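Local coordinates for protein TCR beta chain (Gallus gallus, PDB 6LIR) that forms the beta half of the chicken alpha-beta T-cell receptor, which probably recognises peptide antigens presented by MHC molecules, at residues B[110-124]-B[139-151]. Numbering follows the deposited sequence.
Sequences LGKNSEIIEPDVVIF and LVCLASGFFPDHL
The first two strands of the constant immunoglobulin domain, A (120-124) and B (136-146, of which 139-144 takes part here), pair antiparallel, and the linker from the variable domain adds a single bridge, I117 with F147, beyond the corner of strand B. D120/S144 and V122/L142 are hydrogen-bonded pairs, V122 O taking the N-H of L142 at 2.8 Å, and F124 N adds one bond to V140 O. V121, I123, C141 and A143 face the interior of the sandwich, where V121 CG1 touches C141 SG (3.9 Å). With SG anti to the backbone N (chi1 179°), C141 reaches across to C201 of the opposing sheet. Beta-branched V121 and I123 suit an extended, buried strand.

On the other face, V122, F124, V140 and L142 pack against the TCR alpha chain, F124 on its T121. The F124 ring turns its edge to both L142 CB (CE2, 3.9 Å) and V140 O (CD2, 3.6 Å). Were this phenylalanine cut back to alanine, L142 CB would probably lose its neighbour and a gap would be likely to open towards T121 of the alpha chain.

At G145 strand B turns: a CB would collide with D120 OD2 and the preceding carbonyl, so glycine fits. G145 and F146 form a G1 bulge opposite Y179. L151 CD1 sits over the centre of one F146 face and presses tightly on P119 CG (3.5 Å); the rigid, apolar P119 ring packs on both side chains. I117 and F147 exchange two backbone hydrogen bonds. P148, which follows a cis peptide bond, lays its CB over one face of the F147 ring, whose broad apolar surface also meets L110: CD1 approaches F147 CE2 at 3.5 Å. A-B edge pairing, with the B-strand cysteine bridging to strand 198-207 of the facing sheet, is typical of the C1-set sandwich, and L110 packing on F147 and P148 probably belongs to the V-C elbow.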
ATOM      1  N   LEU B 110      15.930  -8.014 -12.533  1.00 78.72           N
ATOM      2  CA  LEU B 110      16.671  -9.103 -11.922  1.00 84.83           C
ATOM      3  C   LEU B 110      18.010  -9.348 -12.611  1.00 89.24           C
ATOM      4  O   LEU B 110      18.254  -8.931 -13.745  1.00 86.66           O
ATOM      5  CB  LEU B 110      15.831 -10.381 -11.913  1.00 81.67           C
ATOM      6  CG  LEU B 110      14.803 -10.428 -10.779  1.00 80.70           C
ATOM      7  CD1 LEU B 110      14.463 -11.863 -10.422  1.00 80.83           C
ATOM      8  CD2 LEU B 110      15.299  -9.665  -9.548  1.00 78.69           C
ATOM      9  N   GLY B 111      18.878 -10.036 -11.885  1.00 69.72           N
ATOM     10  CA  GLY B 111      20.095 -10.561 -12.470  1.00 73.96           C
ATOM     11  C   GLY B 111      19.798 -11.708 -13.420  1.00 76.92           C
ATOM     12  O   GLY B 111      18.866 -12.485 -13.219  1.00 75.72           O
ATOM     13  N   LYS B 112      20.606 -11.827 -14.473  1.00107.58           N
ATOM     14  CA  LYS B 112      20.298 -12.750 -15.562  1.00104.35           C
ATOM     15  C   LYS B 112      20.558 -14.193 -15.164  1.00103.56           C
ATOM     16  O   LYS B 112      20.515 -15.089 -16.014  1.00101.85           O
ATOM     17  CB  LYS B 112      21.180 -12.450 -16.769  1.00104.79           C
ATOM     18  CG  LYS B 112      21.705 -11.029 -16.854  1.00100.88           C
ATOM     19  CD  LYS B 112      22.778 -10.953 -17.933  1.00101.78           C
ATOM     20  CE  LYS B 112      22.251 -11.498 -19.253  1.00102.83           C
ATOM     21  NZ  LYS B 112      23.073 -11.107 -20.434  1.00 97.42           N
ATOM     22  N   ASN B 113      20.826 -14.405 -13.881  1.00112.42           N
ATOM     23  CA  ASN B 113      21.021 -15.692 -13.236  1.00110.22           C
ATOM     24  C   ASN B 113      19.863 -16.057 -12.327  1.00108.12           C
ATOM     25  O   ASN B 113      19.423 -17.211 -12.325  1.00104.92           O
ATOM     26  CB  ASN B 113      22.304 -15.642 -12.406  1.00112.44           C
ATOM     27  CG  ASN B 113      22.468 -14.305 -11.715  1.00113.21           C
ATOM     28  OD1 ASN B 113      22.735 -13.298 -12.367  1.00111.51           O
ATOM     29  ND2 ASN B 113      22.266 -14.277 -10.401  1.00113.63           N
ATOM     30  N   SER B 114      19.346 -15.084 -11.582  1.00 96.38           N
ATOM     31  CA  SER B 114      18.265 -15.337 -10.642  1.00 93.35           C
ATOM     32  C   SER B 114      16.976 -15.667 -11.382  1.00 85.97           C
ATOM     33  O   SER B 114      16.641 -15.046 -12.395  1.00 88.27           O
ATOM     34  CB  SER B 114      18.054 -14.113  -9.749  1.00 88.75           C
ATOM     35  OG  SER B 114      18.842 -14.193  -8.574  1.00 88.73           O
ATOM     36  N   GLU B 115      16.251 -16.650 -10.870  1.00 74.46           N
ATOM     37  CA  GLU B 115      14.945 -16.991 -11.404  1.00 69.80           C
ATOM     38  C   GLU B 115      13.834 -16.468 -10.502  1.00 67.23           C
ATOM     39  O   GLU B 115      14.033 -16.193  -9.316  1.00 61.54           O
ATOM     40  CB  GLU B 115      14.806 -18.501 -11.592  1.00 73.52           C
ATOM     41  CG  GLU B 115      15.058 -18.941 -13.022  1.00 85.62           C
ATOM     42  CD  GLU B 115      14.139 -20.059 -13.462  1.00 89.31           C
ATOM     43  OE1 GLU B 115      13.512 -19.923 -14.535  1.00 90.75           O
ATOM     44  OE2 GLU B 115      14.042 -21.071 -12.738  1.00 93.21           O
ATOM     45  N   ILE B 116      12.650 -16.339 -11.088  1.00 65.47           N
ATOM     46  CA  ILE B 116      11.452 -15.985 -10.335  1.00 59.70           C
ATOM     47  C   ILE B 116      10.886 -17.249  -9.706  1.00 59.15           C
ATOM     48  O   ILE B 116      10.727 -18.273 -10.379  1.00 64.26           O
ATOM     49  CB  ILE B 116      10.415 -15.314 -11.249  1.00 58.48           C
ATOM     50  CG1 ILE B 116      10.939 -13.979 -11.781  1.00 55.56           C
ATOM     51  CG2 ILE B 116       9.093 -15.131 -10.518  1.00 55.09           C
ATOM     52  CD1 ILE B 116      10.224 -13.511 -13.032  1.00 55.71           C
ATOM     53  N   ILE B 117      10.585 -17.187  -8.413  1.00 55.31           N
ATOM     54  CA  ILE B 117      10.013 -18.319  -7.695  1.00 52.16           C
ATOM     55  C   ILE B 117       8.592 -17.955  -7.294  1.00 47.55           C
ATOM     56  O   ILE B 117       8.366 -16.932  -6.636  1.00 48.91           O
ATOM     57  CB  ILE B 117      10.859 -18.699  -6.471  1.00 54.00           C
ATOM     58  CG1 ILE B 117      12.323 -18.886  -6.878  1.00 57.44           C
ATOM     59  CG2 ILE B 117      10.318 -19.963  -5.832  1.00 52.15           C
ATOM     60  CD1 ILE B 117      13.305 -18.621  -5.761  1.00 57.05           C
ATOM     61  N   GLU B 118       7.638 -18.793  -7.692  1.00 50.87           N
ATOM     62  CA  GLU B 118       6.255 -18.607  -7.292  1.00 51.08           C
ATOM     63  C   GLU B 118       6.112 -18.788  -5.782  1.00 56.16           C
ATOM     64  O   GLU B 118       6.887 -19.520  -5.159  1.00 55.20           O
ATOM     65  CB  GLU B 118       5.338 -19.584  -8.025  1.00 55.72           C
ATOM     66  CG  GLU B 118       5.641 -21.054  -7.782  1.00 60.69           C
ATOM     67  CD  GLU B 118       4.748 -21.970  -8.601  1.00 66.74           C
ATOM     68  OE1 GLU B 118       3.887 -22.659  -8.007  1.00 63.81           O
ATOM     69  OE2 GLU B 118       4.905 -21.996  -9.843  1.00 69.13           O
ATOM     70  N   PRO B 119       5.142 -18.122  -5.169  1.00 50.41           N
ATOM     71  CA  PRO B 119       4.929 -18.283  -3.730  1.00 47.90           C
ATOM     72  C   PRO B 119       4.223 -19.588  -3.402  1.00 49.73           C
ATOM     73  O   PRO B 119       3.514 -20.174  -4.220  1.00 48.08           O
ATOM     74  CB  PRO B 119       4.036 -17.090  -3.381  1.00 45.06           C
ATOM     75  CG  PRO B 119       3.214 -16.916  -4.619  1.00 44.85           C
ATOM     76  CD  PRO B 119       4.180 -17.171  -5.756  1.00 44.75           C
ATOM     77  N   ASP B 120       4.418 -20.026  -2.164  1.00 52.35           N
ATOM     78  CA  ASP B 120       3.529 -21.001  -1.560  1.00 49.82           C
ATOM     79  C   ASP B 120       2.464 -20.221  -0.808  1.00 49.46           C
ATOM     80  O   ASP B 120       2.766 -19.225  -0.146  1.00 49.78           O
ATOM     81  CB  ASP B 120       4.278 -21.928  -0.601  1.00 58.28           C
ATOM     82  CG  ASP B 120       5.275 -22.822  -1.308  1.00 66.53           C
ATOM     83  OD1 ASP B 120       4.844 -23.782  -1.982  1.00 71.29           O
ATOM     84  OD2 ASP B 120       6.493 -22.568  -1.183  1.00 67.59           O
ATOM     85  N   VAL B 121       1.218 -20.674  -0.905  1.00 39.76           N
ATOM     86  CA  VAL B 121       0.091 -19.923  -0.367  1.00 42.38           C
ATOM     87  C   VAL B 121      -0.747 -20.873   0.471  1.00 44.84           C
ATOM     88  O   VAL B 121      -1.244 -21.883  -0.041  1.00 43.45           O
ATOM     89  CB  VAL B 121      -0.767 -19.287  -1.473  1.00 37.84           C
ATOM     90  CG1 VAL B 121      -1.864 -18.427  -0.859  1.00 35.79           C
ATOM     91  CG2 VAL B 121       0.094 -18.462  -2.427  1.00 39.66           C
ATOM     92  N   VAL B 122      -0.902 -20.550   1.752  1.00 43.34           N
ATOM     93  CA  VAL B 122      -1.751 -21.310   2.657  1.00 48.22           C
ATOM     94  C   VAL B 122      -2.649 -20.338   3.405  1.00 39.58           C
ATOM     95  O   VAL B 122      -2.283 -19.182   3.643  1.00 42.83           O
ATOM     96  CB  VAL B 122      -0.923 -22.162   3.648  1.00 47.74           C
ATOM     97  CG1 VAL B 122       0.000 -23.109   2.896  1.00 49.96           C
ATOM     98  CG2 VAL B 122      -0.120 -21.270   4.586  1.00 48.57           C
ATOM     99  N   ILE B 123      -3.846 -20.801   3.750  1.00 37.66           N
ATOM    100  CA  ILE B 123      -4.695 -20.123   4.718  1.00 35.15           C
ATOM    101  C   ILE B 123      -4.648 -20.925   6.009  1.00 41.97           C
ATOM    102  O   ILE B 123      -4.793 -22.152   5.991  1.00 41.39           O
ATOM    103  CB  ILE B 123      -6.138 -19.979   4.210  1.00 33.65           C
ATOM    104  CG1 ILE B 123      -6.164 -19.150   2.923  1.00 39.84           C
ATOM    105  CG2 ILE B 123      -7.016 -19.349   5.286  1.00 35.07           C
ATOM    106  CD1 ILE B 123      -7.547 -18.987   2.332  1.00 42.04           C
ATOM    107  N   PHE B 124      -4.478 -20.234   7.126  1.00 38.97           N
ATOM    108  CA  PHE B 124      -4.502 -20.885   8.421  1.00 40.63           C
ATOM    109  C   PHE B 124      -5.933 -20.957   8.927  1.00 37.33           C
ATOM    110  O   PHE B 124      -6.695 -19.993   8.809  1.00 40.73           O
ATOM    111  CB  PHE B 124      -3.597 -20.149   9.408  1.00 40.25           C
ATOM    112  CG  PHE B 124      -2.131 -20.368   9.150  1.00 38.93           C
ATOM    113  CD1 PHE B 124      -1.441 -21.377   9.800  1.00 45.63           C
ATOM    114  CD2 PHE B 124      -1.450 -19.578   8.240  1.00 39.44           C
ATOM    115  CE1 PHE B 124      -0.095 -21.585   9.560  1.00 48.43           C
ATOM    116  CE2 PHE B 124      -0.102 -19.782   7.991  1.00 41.42           C
ATOM    117  CZ  PHE B 124       0.575 -20.787   8.654  1.00 44.23           C
ATOM    118  N   LEU B 139      -8.681 -14.893   9.770  1.00 38.12           N
ATOM    119  CA  LEU B 139      -8.161 -15.791   8.752  1.00 36.99           C
ATOM    120  C   LEU B 139      -6.839 -15.218   8.268  1.00 37.66           C
ATOM    121  O   LEU B 139      -6.796 -14.090   7.763  1.00 44.20           O
ATOM    122  CB  LEU B 139      -9.138 -15.935   7.585  1.00 39.77           C
ATOM    123  CG  LEU B 139     -10.596 -16.260   7.908  1.00 42.39           C
ATOM    124  CD1 LEU B 139     -11.413 -16.318   6.622  1.00 44.17           C
ATOM    125  CD2 LEU B 139     -10.689 -17.569   8.661  1.00 44.15           C
ATOM    126  N   VAL B 140      -5.765 -15.976   8.442  1.00 30.18           N
ATOM    127  CA  VAL B 140      -4.441 -15.528   8.044  1.00 31.68           C
ATOM    128  C   VAL B 140      -4.053 -16.262   6.772  1.00 37.04           C
ATOM    129  O   VAL B 140      -3.944 -17.495   6.756  1.00 37.35           O
ATOM    130  CB  VAL B 140      -3.416 -15.758   9.161  1.00 34.83           C
ATOM    131  CG1 VAL B 140      -2.086 -15.134   8.784  1.00 34.56           C
ATOM    132  CG2 VAL B 140      -3.935 -15.176  10.469  1.00 34.06           C
ATOM    133  N   CYS B 141      -3.842 -15.501   5.708  1.00 35.45           N
ATOM    134  CA  CYS B 141      -3.292 -16.020   4.471  1.00 34.40           C
ATOM    135  C   CYS B 141      -1.810 -15.695   4.430  1.00 36.17           C
ATOM    136  O   CYS B 141      -1.425 -14.536   4.614  1.00 39.85           O
ATOM    137  CB  CYS B 141      -4.012 -15.410   3.270  1.00 37.44           C
ATOM    138  SG  CYS B 141      -3.391 -15.950   1.680  1.00 44.43           S
ATOM    139  N   LEU B 142      -0.985 -16.702   4.174  1.00 34.84           N
ATOM    140  CA  LEU B 142       0.457 -16.513   4.111  1.00 41.93           C
ATOM    141  C   LEU B 142       0.956 -16.882   2.723  1.00 43.63           C
ATOM    142  O   LEU B 142       0.735 -18.004   2.254  1.00 45.62           O
ATOM    143  CB  LEU B 142       1.169 -17.354   5.174  1.00 43.44           C
ATOM    144  CG  LEU B 142       2.696 -17.430   5.069  1.00 44.62           C
ATOM    145  CD1 LEU B 142       3.342 -16.090   5.397  1.00 47.29           C
ATOM    146  CD2 LEU B 142       3.258 -18.525   5.970  1.00 51.50           C
ATOM    147  N   ALA B 143       1.650 -15.952   2.080  1.00 39.48           N
ATOM    148  CA  ALA B 143       2.389 -16.242   0.863  1.00 44.47           C
ATOM    149  C   ALA B 143       3.864 -16.245   1.225  1.00 45.44           C
ATOM    150  O   ALA B 143       4.380 -15.250   1.743  1.00 46.69           O
ATOM    151  CB  ALA B 143       2.091 -15.216  -0.228  1.00 40.10           C
ATOM    152  N   SER B 144       4.540 -17.361   0.959  1.00 43.97           N
ATOM    153  CA  SER B 144       5.950 -17.481   1.289  1.00 47.58           C
ATOM    154  C   SER B 144       6.666 -18.235   0.181  1.00 49.75           C
ATOM    155  O   SER B 144       6.045 -18.899  -0.653  1.00 48.70           O
ATOM    156  CB  SER B 144       6.151 -18.202   2.628  1.00 43.93           C
ATOM    157  OG  SER B 144       5.408 -19.409   2.666  1.00 48.06           O
ATOM    158  N   GLY B 145       7.992 -18.138   0.194  1.00 58.50           N
ATOM    159  CA  GLY B 145       8.805 -18.864  -0.754  1.00 61.08           C
ATOM    160  C   GLY B 145       9.074 -18.148  -2.057  1.00 63.04           C
ATOM    161  O   GLY B 145       9.711 -18.735  -2.941  1.00 66.30           O
ATOM    162  N   PHE B 146       8.611 -16.909  -2.216  1.00 50.73           N
ATOM    163  CA  PHE B 146       8.628 -16.265  -3.522  1.00 52.46           C
ATOM    164  C   PHE B 146       9.790 -15.286  -3.658  1.00 54.21           C
ATOM    165  O   PHE B 146      10.344 -14.786  -2.676  1.00 54.69           O
ATOM    166  CB  PHE B 146       7.300 -15.547  -3.794  1.00 48.11           C
ATOM    167  CG  PHE B 146       6.949 -14.486  -2.784  1.00 47.48           C
ATOM    168  CD1 PHE B 146       7.411 -13.188  -2.931  1.00 46.18           C
ATOM    169  CD2 PHE B 146       6.133 -14.781  -1.705  1.00 46.21           C
ATOM    170  CE1 PHE B 146       7.079 -12.211  -2.015  1.00 47.45           C
ATOM    171  CE2 PHE B 146       5.797 -13.807  -0.786  1.00 45.70           C
ATOM    172  CZ  PHE B 146       6.272 -12.520  -0.940  1.00 46.95           C
ATOM    173  N   PHE B 147      10.161 -15.034  -4.917  1.00 52.91           N
ATOM    174  CA  PHE B 147      11.211 -14.114  -5.328  1.00 51.63           C
ATOM    175  C   PHE B 147      10.820 -13.558  -6.693  1.00 52.82           C
ATOM    176  O   PHE B 147      10.459 -14.347  -7.584  1.00 56.08           O
ATOM    177  CB  PHE B 147      12.585 -14.780  -5.403  1.00 50.03           C
ATOM    178  CG  PHE B 147      13.710 -13.810  -5.607  1.00 55.63           C
ATOM    179  CD1 PHE B 147      14.263 -13.136  -4.531  1.00 56.96           C
ATOM    180  CD2 PHE B 147      14.202 -13.557  -6.875  1.00 55.00           C
ATOM    181  CE1 PHE B 147      15.292 -12.235  -4.716  1.00 58.05           C
ATOM    182  CE2 PHE B 147      15.232 -12.657  -7.066  1.00 57.96           C
ATOM    183  CZ  PHE B 147      15.778 -11.996  -5.987  1.00 60.43           C
ATOM    184  N   PRO B 148      10.875 -12.231  -6.903  1.00 50.39           N
ATOM    185  CA  PRO B 148      11.409 -11.214  -5.992  1.00 52.24           C
ATOM    186  C   PRO B 148      10.415 -10.716  -4.945  1.00 52.35           C
ATOM    187  O   PRO B 148       9.345 -11.298  -4.775  1.00 51.47           O
ATOM    188  CB  PRO B 148      11.811 -10.074  -6.935  1.00 50.07           C
ATOM    189  CG  PRO B 148      11.077 -10.321  -8.224  1.00 48.47           C
ATOM    190  CD  PRO B 148      10.354 -11.630  -8.141  1.00 49.94           C
ATOM    191  N   ASP B 149      10.792  -9.638  -4.251  1.00 56.20           N
ATOM    192  CA  ASP B 149      10.070  -9.206  -3.058  1.00 58.54           C
ATOM    193  C   ASP B 149       8.647  -8.738  -3.329  1.00 60.78           C
ATOM    194  O   ASP B 149       7.840  -8.706  -2.393  1.00 61.51           O
ATOM    195  CB  ASP B 149      10.838  -8.075  -2.374  1.00 61.17           C
ATOM    196  CG  ASP B 149      10.886  -6.818  -3.215  1.00 59.85           C
ATOM    197  OD1 ASP B 149      10.930  -6.936  -4.457  1.00 63.73           O
ATOM    198  OD2 ASP B 149      10.880  -5.710  -2.636  1.00 65.36           O
ATOM    199  N   HIS B 150       8.306  -8.379  -4.563  1.00 66.28           N
ATOM    200  CA  HIS B 150       6.994  -7.800  -4.826  1.00 66.99           C
ATOM    201  C   HIS B 150       5.969  -8.860  -5.199  1.00 64.96           C
ATOM    202  O   HIS B 150       6.211  -9.698  -6.073  1.00 59.13           O
ATOM    203  CB  HIS B 150       7.029  -6.731  -5.911  1.00 70.93           C
ATOM    204  CG  HIS B 150       5.820  -5.849  -5.885  1.00 75.31           C
ATOM    205  ND1 HIS B 150       4.737  -6.044  -6.715  1.00 77.07           N
ATOM    206  CD2 HIS B 150       5.509  -4.787  -5.103  1.00 82.89           C
ATOM    207  CE1 HIS B 150       3.818  -5.129  -6.459  1.00 76.55           C
ATOM    208  NE2 HIS B 150       4.264  -4.352  -5.488  1.00 80.97           N
ATOM    209  N   LEU B 151       4.813  -8.785  -4.549  1.00 58.75           N
ATOM    210  CA  LEU B 151       3.707  -9.701  -4.763  1.00 53.44           C
ATOM    211  C   LEU B 151       2.463  -9.047  -4.185  1.00 50.45           C
ATOM    212  O   LEU B 151       2.543  -8.303  -3.206  1.00 51.46           O
ATOM    213  CB  LEU B 151       3.991 -11.053  -4.101  1.00 49.84           C
ATOM    214  CG  LEU B 151       2.933 -12.149  -4.064  1.00 47.79           C
ATOM    215  CD1 LEU B 151       3.640 -13.479  -4.157  1.00 47.63           C
ATOM    216  CD2 LEU B 151       2.110 -12.073  -2.784  1.00 49.64           C
TER
HETATM  217  O   HOH W   1       2.866 -20.471   2.824  1.00 45.52           O